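PDB 4QRO: gamma-resorcylate decarboxylase from Polaromonas, which probably catalyses the removal of the carboxylate of gamma-resorcylate (2,6-dihydroxybenzoate) to give resorcinol, with a divalent metal, here manganese, in the active site. Local coordinates for residues Ala99-Gln104 with Trp148-Thr153; Ala125-Phe130 with Leu140-Ala145; Phe161-Arg166 with Val195-Leu200. All blocks are in the same frame, centred on the assembly; numbering follows the deposited sequence.

Contact 1 (Ala99-Gln104 with Trp148-Thr153); sequences AALPMQ and WPFWET
The backbone O of Met103 takes a hydrogen bond from the hydroxyl of Tyr147, the residue just ahead of helix 148-157, while the Met103 side chain reaches the Phe150 ring of that helix. The methionine folds back at both its second and third torsions (-70° and -61°), which lays the thioether over the ring instead of end-on to it. Its sulfur and methyl share one face: SD lies 4.1 Å from the centroid of the Phe150 ring, a Met-aromatic contact, and Met103 CE lies 3.9 Å from the same centroid, a CH-pi contact offset toward the rim on the CE2 side. Leu101 approaches the ring differently, at its edge and near its plane, with Leu101 CD1 3.8 Å from Phe150 CZ. With CG anti to the backbone N (chi1 162°), the Phe150 ring swings out from the helix, bringing CZ to Leu101 and one face to Met103. In the (beta/alpha)-barrel expected of the amidohydrolase family, residues 99-104 are the loop from strand 95-97 to helix 106-118, packed here against helix 148-157. Pro102, between the two contacting residues, is the centre of an inverse gamma turn closed by a weak bond from Met103 N to Leu101 O (3.0 Å). Helix 106-118 also borders the cluster, Ala109 touching both Met103 and Phe150 and Leu113 meeting Leu101. On the helix itself, Phe150 CD2 sits 4.0 Å above the centre of the Trp151 ring, whose NE1 is hydrogen-bonded to Tyr142 O.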
loop_
_atom_site.group_PDB
_atom_site.type_symbol
_atom_site.label_atom_id
_atom_site.label_comp_id
_atom_site.label_asym_id
_atom_site.label_seq_id
_atom_site.Cartn_x
_atom_site.Cartn_y
_atom_site.Cartn_z
ATOM N N ALA A 99 -10.581 -17.698 -17.203
ATOM C CA ALA A 99 -10.422 -17.107 -18.514
ATOM C C ALA A 99 -9.343 -16.047 -18.555
ATOM O O ALA A 99 -9.306 -15.155 -17.689
ATOM C CB ALA A 99 -11.746 -16.468 -18.932
ATOM N N ALA A 100 -8.510 -16.124 -19.592
ATOM C CA ALA A 100 -7.755 -14.988 -20.094
ATOM C C ALA A 100 -8.649 -14.152 -21.025
ATOM O O ALA A 100 -9.379 -14.692 -21.887
ATOM C CB ALA A 100 -6.504 -15.488 -20.825
ATOM N N LEU A 101 -8.624 -12.834 -20.854
ATOM C CA LEU A 101 -9.521 -11.953 -21.605
ATOM C C LEU A 101 -8.826 -10.777 -22.300
ATOM O O LEU A 101 -7.924 -10.138 -21.732
ATOM C CB LEU A 101 -10.621 -11.388 -20.714
ATOM C CG LEU A 101 -11.537 -12.357 -20.002
ATOM C CD1 LEU A 101 -12.394 -11.557 -19.029
ATOM C CD2 LEU A 101 -12.391 -13.154 -20.999
ATOM N N PRO A 102 -9.254 -10.476 -23.538
ATOM C CA PRO A 102 -8.683 -9.364 -24.259
ATOM C C PRO A 102 -9.405 -8.095 -23.867
ATOM O O PRO A 102 -10.279 -7.631 -24.589
ATOM C CB PRO A 102 -8.951 -9.741 -25.730
ATOM C CG PRO A 102 -10.242 -10.490 -25.679
ATOM C CD PRO A 102 -10.174 -11.268 -24.392
ATOM N N MET A 103 -9.035 -7.545 -22.709
ATOM C CA MET A 103 -9.742 -6.408 -22.134
ATOM C C MET A 103 -9.506 -5.114 -22.918
ATOM O O MET A 103 -10.159 -4.098 -22.677
ATOM C CB MET A 103 -9.347 -6.241 -20.675
ATOM C CG MET A 103 -9.744 -7.427 -19.811
ATOM S SD MET A 103 -11.502 -7.627 -19.521
ATOM C CE MET A 103 -11.918 -6.091 -18.685
ATOM N N GLN A 104 -8.578 -5.165 -23.869
ATOM C CA GLN A 104 -8.413 -4.112 -24.869
ATOM C C GLN A 104 -9.744 -3.696 -25.500
ATOM O O GLN A 104 -9.990 -2.528 -25.760
ATOM C CB GLN A 104 -7.451 -4.593 -25.972
ATOM C CG GLN A 104 -5.982 -4.645 -25.520
ATOM C CD GLN A 104 -5.577 -5.903 -24.738
ATOM O OE1 GLN A 104 -6.367 -6.833 -24.564
ATOM N NE2 GLN A 104 -4.335 -5.928 -24.271
ATOM N N TRP A 148 -18.458 -0.772 -18.681
ATOM C CA TRP A 148 -19.657 -1.019 -17.868
ATOM C C TRP A 148 -20.563 -2.110 -18.485
ATOM O O TRP A 148 -21.099 -2.936 -17.763
ATOM C CB TRP A 148 -20.384 0.297 -17.542
ATOM C CG TRP A 148 -19.641 1.054 -16.441
ATOM C CD1 TRP A 148 -18.301 1.282 -16.382
ATOM C CD2 TRP A 148 -20.204 1.660 -15.265
ATOM N NE1 TRP A 148 -17.985 2.000 -15.253
ATOM C CE2 TRP A 148 -19.135 2.250 -14.549
ATOM C CE3 TRP A 148 -21.509 1.766 -14.747
ATOM C CZ2 TRP A 148 -19.322 2.945 -13.340
ATOM C CZ3 TRP A 148 -21.703 2.465 -13.547
ATOM C CH2 TRP A 148 -20.603 3.031 -12.850
ATOM N N PRO A 149 -20.687 -2.148 -19.824
ATOM C CA PRO A 149 -21.385 -3.300 -20.439
ATOM C C PRO A 149 -20.663 -4.646 -20.261
ATOM O O PRO A 149 -21.312 -5.683 -20.178
ATOM C CB PRO A 149 -21.464 -2.915 -21.930
ATOM C CG PRO A 149 -21.341 -1.421 -21.952
ATOM C CD PRO A 149 -20.443 -1.063 -20.795
ATOM N N PHE A 150 -19.335 -4.644 -20.226
ATOM C CA PHE A 150 -18.592 -5.857 -19.921
ATOM C C PHE A 150 -18.932 -6.344 -18.501
ATOM O O PHE A 150 -19.193 -7.537 -18.300
ATOM C CB PHE A 150 -17.061 -5.667 -20.082
ATOM C CG PHE A 150 -16.248 -6.725 -19.385
ATOM C CD1 PHE A 150 -15.968 -7.927 -20.007
ATOM C CD2 PHE A 150 -15.766 -6.516 -18.096
ATOM C CE1 PHE A 150 -15.231 -8.918 -19.364
ATOM C CE2 PHE A 150 -15.049 -7.511 -17.439
ATOM C CZ PHE A 150 -14.785 -8.714 -18.066
ATOM N N TRP A 151 -18.934 -5.427 -17.531
ATOM C CA TRP A 151 -19.273 -5.780 -16.138
ATOM C C TRP A 151 -20.702 -6.294 -16.021
ATOM O O TRP A 151 -21.001 -7.172 -15.217
ATOM C CB TRP A 151 -19.033 -4.574 -15.216
ATOM C CG TRP A 151 -17.546 -4.254 -15.049
ATOM C CD1 TRP A 151 -16.890 -3.107 -15.431
ATOM C CD2 TRP A 151 -16.545 -5.095 -14.439
ATOM N NE1 TRP A 151 -15.543 -3.208 -15.133
ATOM C CE2 TRP A 151 -15.315 -4.400 -14.502
ATOM C CE3 TRP A 151 -16.576 -6.361 -13.840
ATOM C CZ2 TRP A 151 -14.122 -4.935 -13.989
ATOM C CZ3 TRP A 151 -15.391 -6.900 -13.335
ATOM C CH2 TRP A 151 -14.182 -6.191 -13.416
ATOM N N GLU A 152 -21.602 -5.753 -16.830
ATOM C CA GLU A 152 -22.992 -6.225 -16.812
ATOM C C GLU A 152 -23.017 -7.709 -17.200
ATOM O O GLU A 152 -23.838 -8.473 -16.669
ATOM C CB GLU A 152 -23.871 -5.410 -17.776
ATOM C CG GLU A 152 -25.330 -5.867 -17.862
ATOM C CD GLU A 152 -26.149 -4.994 -18.807
ATOM O OE1 GLU A 152 -25.563 -4.368 -19.717
ATOM O OE2 GLU A 152 -27.382 -4.923 -18.647
ATOM N N THR A 153 -22.128 -8.088 -18.128
ATOM C CA THR A 153 -21.979 -9.475 -18.581
ATOM C C THR A 153 -21.381 -10.357 -17.463
ATOM O O THR A 153 -21.881 -11.445 -17.199
ATOM C CB THR A 153 -21.148 -9.554 -19.895
ATOM O OG1 THR A 153 -21.854 -8.872 -20.942
ATOM C CG2 THR A 153 -20.925 -10.966 -20.324
#

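Contact 2 (Ala125-Phe130 with Leu140-Ala145); sequences ALVNGF and LYYDMA
Phe130 sets its CB squarely over the ring of Tyr141, 3.9 Å from the centroid and only 11° off the normal, a CH-pi contact. The two side chains run side by side in the same direction, and their rings meet obliquely, the planes at 43°. Phe130 CG lies between its backbone N and carbonyl carbon, a torsion that lays the ring alongside Tyr141 and brings Phe130 CD2 to 3.5 Å from Tyr141 OH, whose polar partner is Glu192 on helix 188-202. The backbone itself places Phe130 CB 3.1 Å from Leu140 O. Tyr142 makes the polar link. Its OH donates to Gly129 O over 2.6 Å, lying in the carbonyl plane with a C=O...O angle of 146°, and the same hydroxyl is also hydrogen-bonded to Ser131 OG, so two partners fix the end of the phenol. From the strand, Val127 reaches toward the tyrosine, and its CG1 packs 3.6 Å from Tyr142 CE2. A phenylalanine in place of Tyr142 would probably leave the buried Gly129 carbonyl without its donor and Ser131 without a hydroxyl partner, setting the Asn128-Gly129 turn freer to shift. Gly129 has a positive phi, which suits glycine, and with Asn128, the centre of an inverse gamma turn, it turns the chain toward Phe130. Asp143 and Tyr141 extend the contact to the second subunit, meeting its His179 and Ile175. Loop 140-145 lies between strand 125-128, which pairs with strand 161-164, and helix 188-202, where His196 NE2 is hydrogen-bonded to Tyr142 N and Arg199 makes a cation-pi contact with Tyr141.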
loop_
_atom_site.group_PDB
_atom_site.type_symbol
_atom_site.label_atom_id
_atom_site.label_comp_id
_atom_site.label_asym_id
_atom_site.label_seq_id
_atom_site.Cartn_x
_atom_site.Cartn_y
_atom_site.Cartn_z
ATOM N N ALA A 125 -12.720 -15.247 -14.381
ATOM C CA ALA A 125 -11.700 -14.661 -15.249
ATOM C C ALA A 125 -10.551 -14.156 -14.393
ATOM O O ALA A 125 -10.766 -13.789 -13.236
ATOM C CB ALA A 125 -12.289 -13.515 -16.026
ATOM N N LEU A 126 -9.338 -14.185 -14.937
ATOM C CA LEU A 126 -8.195 -13.554 -14.285
ATOM C C LEU A 126 -7.548 -12.601 -15.265
ATOM O O LEU A 126 -7.277 -12.950 -16.413
ATOM C CB LEU A 126 -7.193 -14.583 -13.753
ATOM C CG LEU A 126 -6.010 -13.975 -12.952
ATOM C CD1 LEU A 126 -5.624 -14.833 -11.743
ATOM C CD2 LEU A 126 -4.799 -13.723 -13.834
ATOM N N VAL A 127 -7.316 -11.379 -14.802
ATOM C CA VAL A 127 -6.788 -10.312 -15.633
ATOM C C VAL A 127 -5.682 -9.560 -14.892
ATOM O O VAL A 127 -5.836 -9.212 -13.727
ATOM C CB VAL A 127 -7.908 -9.337 -16.051
ATOM C CG1 VAL A 127 -7.350 -8.085 -16.726
ATOM C CG2 VAL A 127 -8.928 -10.050 -16.939
ATOM N N ASN A 128 -4.591 -9.284 -15.603
ATOM C CA ASN A 128 -3.405 -8.725 -15.006
ATOM C C ASN A 128 -3.411 -7.221 -15.074
ATOM O O ASN A 128 -2.646 -6.588 -15.831
ATOM C CB ASN A 128 -2.168 -9.321 -15.652
ATOM C CG ASN A 128 -2.166 -10.840 -15.603
ATOM O OD1 ASN A 128 -2.186 -11.446 -14.519
ATOM N ND2 ASN A 128 -2.152 -11.470 -16.787
ATOM N N GLY A 129 -4.274 -6.637 -14.256
ATOM C CA GLY A 129 -4.329 -5.195 -14.159
ATOM C C GLY A 129 -4.717 -4.536 -15.472
ATOM O O GLY A 129 -5.423 -5.129 -16.303
ATOM N N PHE A 130 -4.238 -3.309 -15.671
ATOM C CA PHE A 130 -4.604 -2.526 -16.846
ATOM C C PHE A 130 -4.167 -3.158 -18.155
ATOM O O PHE A 130 -3.216 -3.959 -18.212
ATOM C CB PHE A 130 -4.000 -1.115 -16.764
ATOM C CG PHE A 130 -2.493 -1.094 -16.769
ATOM C CD1 PHE A 130 -1.785 -1.112 -17.962
ATOM C CD2 PHE A 130 -1.781 -1.022 -15.577
ATOM C CE1 PHE A 130 -0.399 -1.106 -17.968
ATOM C CE2 PHE A 130 -0.398 -1.011 -15.577
ATOM C CZ PHE A 130 0.300 -1.054 -16.769
ATOM N N LEU A 140 -5.517 1.345 -20.000
ATOM C CA LEU A 140 -6.910 1.106 -19.872
ATOM C C LEU A 140 -7.206 0.452 -18.515
ATOM O O LEU A 140 -6.738 -0.653 -18.238
ATOM C CB LEU A 140 -7.329 0.209 -21.021
ATOM C CG LEU A 140 -7.195 0.836 -22.417
ATOM C CD1 LEU A 140 -7.518 -0.249 -23.426
ATOM C CD2 LEU A 140 -8.147 2.010 -22.638
ATOM N N TYR A 141 -7.924 1.184 -17.675
ATOM C CA TYR A 141 -8.435 0.699 -16.413
ATOM C C TYR A 141 -9.923 0.420 -16.524
ATOM O O TYR A 141 -10.665 1.132 -17.185
ATOM C CB TYR A 141 -8.165 1.736 -15.310
ATOM C CG TYR A 141 -6.698 1.852 -14.976
ATOM C CD1 TYR A 141 -5.841 2.679 -15.716
ATOM C CD2 TYR A 141 -6.152 1.101 -13.942
ATOM C CE1 TYR A 141 -4.475 2.745 -15.414
ATOM C CE2 TYR A 141 -4.806 1.151 -13.645
ATOM C CZ TYR A 141 -3.973 1.979 -14.368
ATOM O OH TYR A 141 -2.637 2.026 -14.022
ATOM N N TYR A 142 -10.393 -0.528 -15.724
ATOM C CA TYR A 142 -11.724 -1.123 -15.947
ATOM C C TYR A 142 -12.860 -0.401 -15.203
ATOM O O TYR A 142 -13.984 -0.842 -15.247
ATOM C CB TYR A 142 -11.671 -2.640 -15.706
ATOM C CG TYR A 142 -10.462 -3.258 -16.386
ATOM C CD1 TYR A 142 -10.161 -2.955 -17.718
ATOM C CD2 TYR A 142 -9.615 -4.140 -15.711
ATOM C CE1 TYR A 142 -9.051 -3.497 -18.354
ATOM C CE2 TYR A 142 -8.496 -4.686 -16.337
ATOM C CZ TYR A 142 -8.219 -4.361 -17.671
ATOM O OH TYR A 142 -7.111 -4.885 -18.311
ATOM N N ASP A 143 -12.553 0.737 -14.571
ATOM C CA ASP A 143 -13.571 1.674 -14.113
ATOM C C ASP A 143 -14.090 2.540 -15.247
ATOM O O ASP A 143 -15.182 3.085 -15.129
ATOM C CB ASP A 143 -13.042 2.598 -13.010
ATOM C CG ASP A 143 -11.815 3.373 -13.452
ATOM O OD1 ASP A 143 -10.778 2.734 -13.686
ATOM O OD2 ASP A 143 -11.884 4.610 -13.563
ATOM N N MET A 144 -13.313 2.679 -16.325
ATOM C CA MET A 144 -13.674 3.590 -17.433
ATOM C C MET A 144 -15.012 3.153 -18.042
ATOM O O MET A 144 -15.311 1.965 -18.082
ATOM C CB MET A 144 -12.576 3.643 -18.504
ATOM C CG MET A 144 -11.229 4.192 -18.028
ATOM S SD MET A 144 -9.881 3.761 -19.191
ATOM C CE MET A 144 -8.539 4.813 -18.643
ATOM N N ALA A 145 -15.795 4.125 -18.520
ATOM C CA ALA A 145 -17.195 3.900 -18.911
ATOM C C ALA A 145 -17.409 2.782 -19.939
ATOM O O ALA A 145 -18.426 2.066 -19.904
ATOM C CB ALA A 145 -17.791 5.205 -19.435
#

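Contact 3 (Phe161-Arg166 with Val195-Leu200); sequences FYLHPR and VHALRL. With MN (manganese (II) ion), chain K; 38L (2-nitrobenzene-1,3-diol), chain M.
A leucine methyl lies on a histidine face: Leu163 CD1 stands 4.1 Å from the centroid of the His196 ring, shifted toward the rim beside ND1. The other methyl, CD2, presses against the helix backbone, 3.8 Å from Ala197 N, and also meets His196 CB and Leu200 CD1. With CG anti to its backbone N (chi1 175°), Leu163 points its fork at the helix. The rotation of the His196 ring is fixed further by a hydrogen bond between its NE2 and the backbone N of Tyr142. The next strand residue, His164, serves the active site instead: its NE2 binds manganese at 2.3 Å. Its ND1 donates to Pro165 O (3.0 Å), which lies 28° out of the ring plane and steadies the imidazole. Glu8, His10 and Asp287 bind the same metal, and 2-nitrobenzene-1,3-diol chelates it through the nitro oxygen OAK (2.4 Å) and the hydroxyl OAI (2.2 Å). Arg229 and Asn234 of the second subunit are also hydrogen-bonded to this inhibitor. Strand 161-164 and helix 195-200 run at 137° with axes 9.9 Å apart, as parts of a beta-alpha-beta crossover: helix 188-202 leads from this strand to its parallel neighbour 214-216, whose Leu216 packs against both Leu163 and Ala197.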
loop_
_atom_site.group_PDB
_atom_site.type_symbol
_atom_site.label_atom_id
_atom_site.label_comp_id
_atom_site.label_asym_id
_atom_site.label_seq_id
_atom_site.Cartn_x
_atom_site.Cartn_y
_atom_site.Cartn_z
ATOM N N PHE A 161 -14.155 -12.133 -10.873
ATOM C CA PHE A 161 -13.104 -11.550 -11.723
ATOM C C PHE A 161 -11.922 -11.334 -10.801
ATOM O O PHE A 161 -12.064 -10.616 -9.820
ATOM C CB PHE A 161 -13.635 -10.221 -12.308
ATOM C CG PHE A 161 -12.663 -9.458 -13.186
ATOM C CD1 PHE A 161 -11.621 -8.707 -12.627
ATOM C CD2 PHE A 161 -12.830 -9.418 -14.559
ATOM C CE1 PHE A 161 -10.741 -8.004 -13.414
ATOM C CE2 PHE A 161 -11.962 -8.677 -15.358
ATOM C CZ PHE A 161 -10.921 -7.973 -14.789
ATOM N N TYR A 162 -10.790 -11.949 -11.125
ATOM C CA TYR A 162 -9.566 -11.890 -10.305
ATOM C C TYR A 162 -8.729 -10.789 -10.887
ATOM O O TYR A 162 -8.258 -10.894 -12.020
ATOM C CB TYR A 162 -8.823 -13.226 -10.368
ATOM C CG TYR A 162 -7.879 -13.503 -9.217
ATOM C CD1 TYR A 162 -6.851 -12.618 -8.892
ATOM C CD2 TYR A 162 -8.001 -14.684 -8.461
ATOM C CE1 TYR A 162 -5.992 -12.885 -7.835
ATOM C CE2 TYR A 162 -7.150 -14.958 -7.398
ATOM C CZ TYR A 162 -6.149 -14.057 -7.085
ATOM O OH TYR A 162 -5.295 -14.363 -6.030
ATOM N N LEU A 163 -8.554 -9.704 -10.130
ATOM C CA LEU A 163 -7.787 -8.575 -10.602
ATOM C C LEU A 163 -6.380 -8.803 -10.054
ATOM O O LEU A 163 -6.116 -8.571 -8.878
ATOM C CB LEU A 163 -8.416 -7.256 -10.119
ATOM C CG LEU A 163 -7.608 -5.986 -10.464
ATOM C CD1 LEU A 163 -7.584 -5.721 -11.955
ATOM C CD2 LEU A 163 -8.169 -4.767 -9.726
ATOM N N HIS A 164 -5.504 -9.320 -10.907
ATOM C CA HIS A 164 -4.156 -9.758 -10.526
ATOM C C HIS A 164 -3.197 -8.621 -10.851
ATOM O O HIS A 164 -3.533 -7.717 -11.644
ATOM C CB HIS A 164 -3.812 -11.034 -11.333
ATOM C CG HIS A 164 -2.485 -11.645 -11.027
ATOM N ND1 HIS A 164 -1.333 -11.298 -11.703
ATOM C CD2 HIS A 164 -2.131 -12.612 -10.148
ATOM C CE1 HIS A 164 -0.331 -12.022 -11.244
ATOM N NE2 HIS A 164 -0.788 -12.828 -10.305
ATOM N N PRO A 165 -2.007 -8.619 -10.234
ATOM C CA PRO A 165 -1.103 -7.517 -10.598
ATOM C C PRO A 165 -0.448 -7.566 -11.965
ATOM O O PRO A 165 -0.441 -8.602 -12.653
ATOM C CB PRO A 165 0.012 -7.600 -9.530
ATOM C CG PRO A 165 -0.591 -8.351 -8.398
ATOM C CD PRO A 165 -1.533 -9.338 -9.035
ATOM N N ARG A 166 0.089 -6.410 -12.334
ATOM C CA ARG A 166 1.152 -6.268 -13.319
ATOM C C ARG A 166 1.943 -5.061 -12.841
ATOM O O ARG A 166 1.501 -4.319 -11.936
ATOM C CB ARG A 166 0.624 -6.040 -14.752
ATOM C CG ARG A 166 -0.124 -4.716 -14.928
ATOM C CD ARG A 166 -0.478 -4.406 -16.370
ATOM N NE ARG A 166 0.708 -4.311 -17.209
ATOM C CZ ARG A 166 0.701 -4.348 -18.537
ATOM N NH1 ARG A 166 -0.447 -4.484 -19.201
ATOM N NH2 ARG A 166 1.856 -4.268 -19.200
ATOM N N VAL A 195 -4.645 0.364 -6.224
ATOM C CA VAL A 195 -5.233 1.565 -6.823
ATOM C C VAL A 195 -6.270 1.232 -7.897
ATOM O O VAL A 195 -7.334 1.844 -7.938
ATOM C CB VAL A 195 -4.153 2.522 -7.345
ATOM C CG1 VAL A 195 -4.783 3.666 -8.118
ATOM C CG2 VAL A 195 -3.373 3.073 -6.148
ATOM N N HIS A 196 -5.999 0.218 -8.712
ATOM C CA HIS A 196 -6.984 -0.218 -9.693
ATOM C C HIS A 196 -8.291 -0.644 -8.993
ATOM O O HIS A 196 -9.405 -0.250 -9.415
ATOM C CB HIS A 196 -6.397 -1.334 -10.520
ATOM C CG HIS A 196 -7.079 -1.553 -11.835
ATOM N ND1 HIS A 196 -6.411 -2.077 -12.927
ATOM C CD2 HIS A 196 -8.342 -1.292 -12.251
ATOM C CE1 HIS A 196 -7.246 -2.144 -13.953
ATOM N NE2 HIS A 196 -8.423 -1.682 -13.563
ATOM N N ALA A 197 -8.165 -1.417 -7.911
ATOM C CA ALA A 197 -9.352 -1.900 -7.169
ATOM C C ALA A 197 -10.121 -0.718 -6.584
ATOM O O ALA A 197 -11.347 -0.676 -6.645
ATOM C CB ALA A 197 -8.946 -2.866 -6.082
ATOM N N LEU A 198 -9.394 0.253 -6.032
ATOM C CA LEU A 198 -10.030 1.466 -5.508
ATOM C C LEU A 198 -10.704 2.311 -6.572
ATOM O O LEU A 198 -11.754 2.890 -6.320
ATOM C CB LEU A 198 -9.020 2.312 -4.731
ATOM C CG LEU A 198 -8.561 1.758 -3.380
ATOM C CD1 LEU A 198 -7.373 2.543 -2.819
ATOM C CD2 LEU A 198 -9.721 1.732 -2.380
ATOM N N ARG A 199 -10.102 2.403 -7.755
ATOM C CA ARG A 199 -10.750 3.034 -8.902
ATOM C C ARG A 199 -12.100 2.370 -9.207
ATOM O O ARG A 199 -13.096 3.071 -9.389
ATOM C CB ARG A 199 -9.846 3.045 -10.136
ATOM C CG ARG A 199 -8.639 3.964 -10.015
ATOM C CD ARG A 199 -7.724 3.896 -11.239
ATOM N NE ARG A 199 -8.434 4.125 -12.510
ATOM C CZ ARG A 199 -8.059 4.997 -13.452
ATOM N NH1 ARG A 199 -6.953 5.750 -13.315
ATOM N NH2 ARG A 199 -8.785 5.113 -14.561
ATOM N N LEU A 200 -12.156 1.043 -9.194
ATOM C CA LEU A 200 -13.446 0.351 -9.434
ATOM C C LEU A 200 -14.486 0.726 -8.359
ATOM O O LEU A 200 -15.628 1.046 -8.670
ATOM C CB LEU A 200 -13.259 -1.161 -9.454
ATOM C CG LEU A 200 -12.363 -1.806 -10.518
ATOM C CD1 LEU A 200 -12.343 -3.315 -10.332
ATOM C CD2 LEU A 200 -12.866 -1.433 -11.914
HETATM MN MN MN K . 0.414 -14.391 -9.195
HETATM O OAK 38L M . 1.623 -12.634 -8.215
HETATM N NAG 38L M . 2.804 -12.536 -8.023
HETATM O OAJ 38L M . 3.184 -11.940 -7.016
HETATM C CAA 38L M . 3.711 -13.107 -8.950
HETATM C CAF 38L M . 5.072 -12.940 -8.714
HETATM O OAH 38L M . 5.539 -12.937 -7.434
HETATM C CAE 38L M . 5.959 -12.778 -9.778
HETATM C CAD 38L M . 5.500 -12.836 -11.090
HETATM C CAC 38L M . 4.172 -13.174 -11.337
HETATM C CAB 38L M . 3.289 -13.352 -10.273
HETATM O OAI 38L M . 2.006 -13.750 -10.537
#

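The three contacts lie progressively closer to the chain's centre, and contact 3 carries a metal ligand. Contacts 2 and 3 have centres about 7 Å apart and share a sheet: Val127 O and His164 N lie 2.8 Å apart, so the strand of contact 2 flanks the one that carries the manganese ligand. Contact 1 lies about 8 Å from contact 2, centre to centre, and encloses it along the chain; Ala99 O approaches Leu126 N to 2.9 Å, linking the loop after strand 95-97 to strand 125-128. Contacts 1 and 3, with centres about 13 Å apart, meet through aromatic packing, Trp151 CH2 lying 3.6 Å from Phe161 CG. Gly129 CA of contact 2 lies about 11 Å from the manganese and from the nearest inhibitor atom.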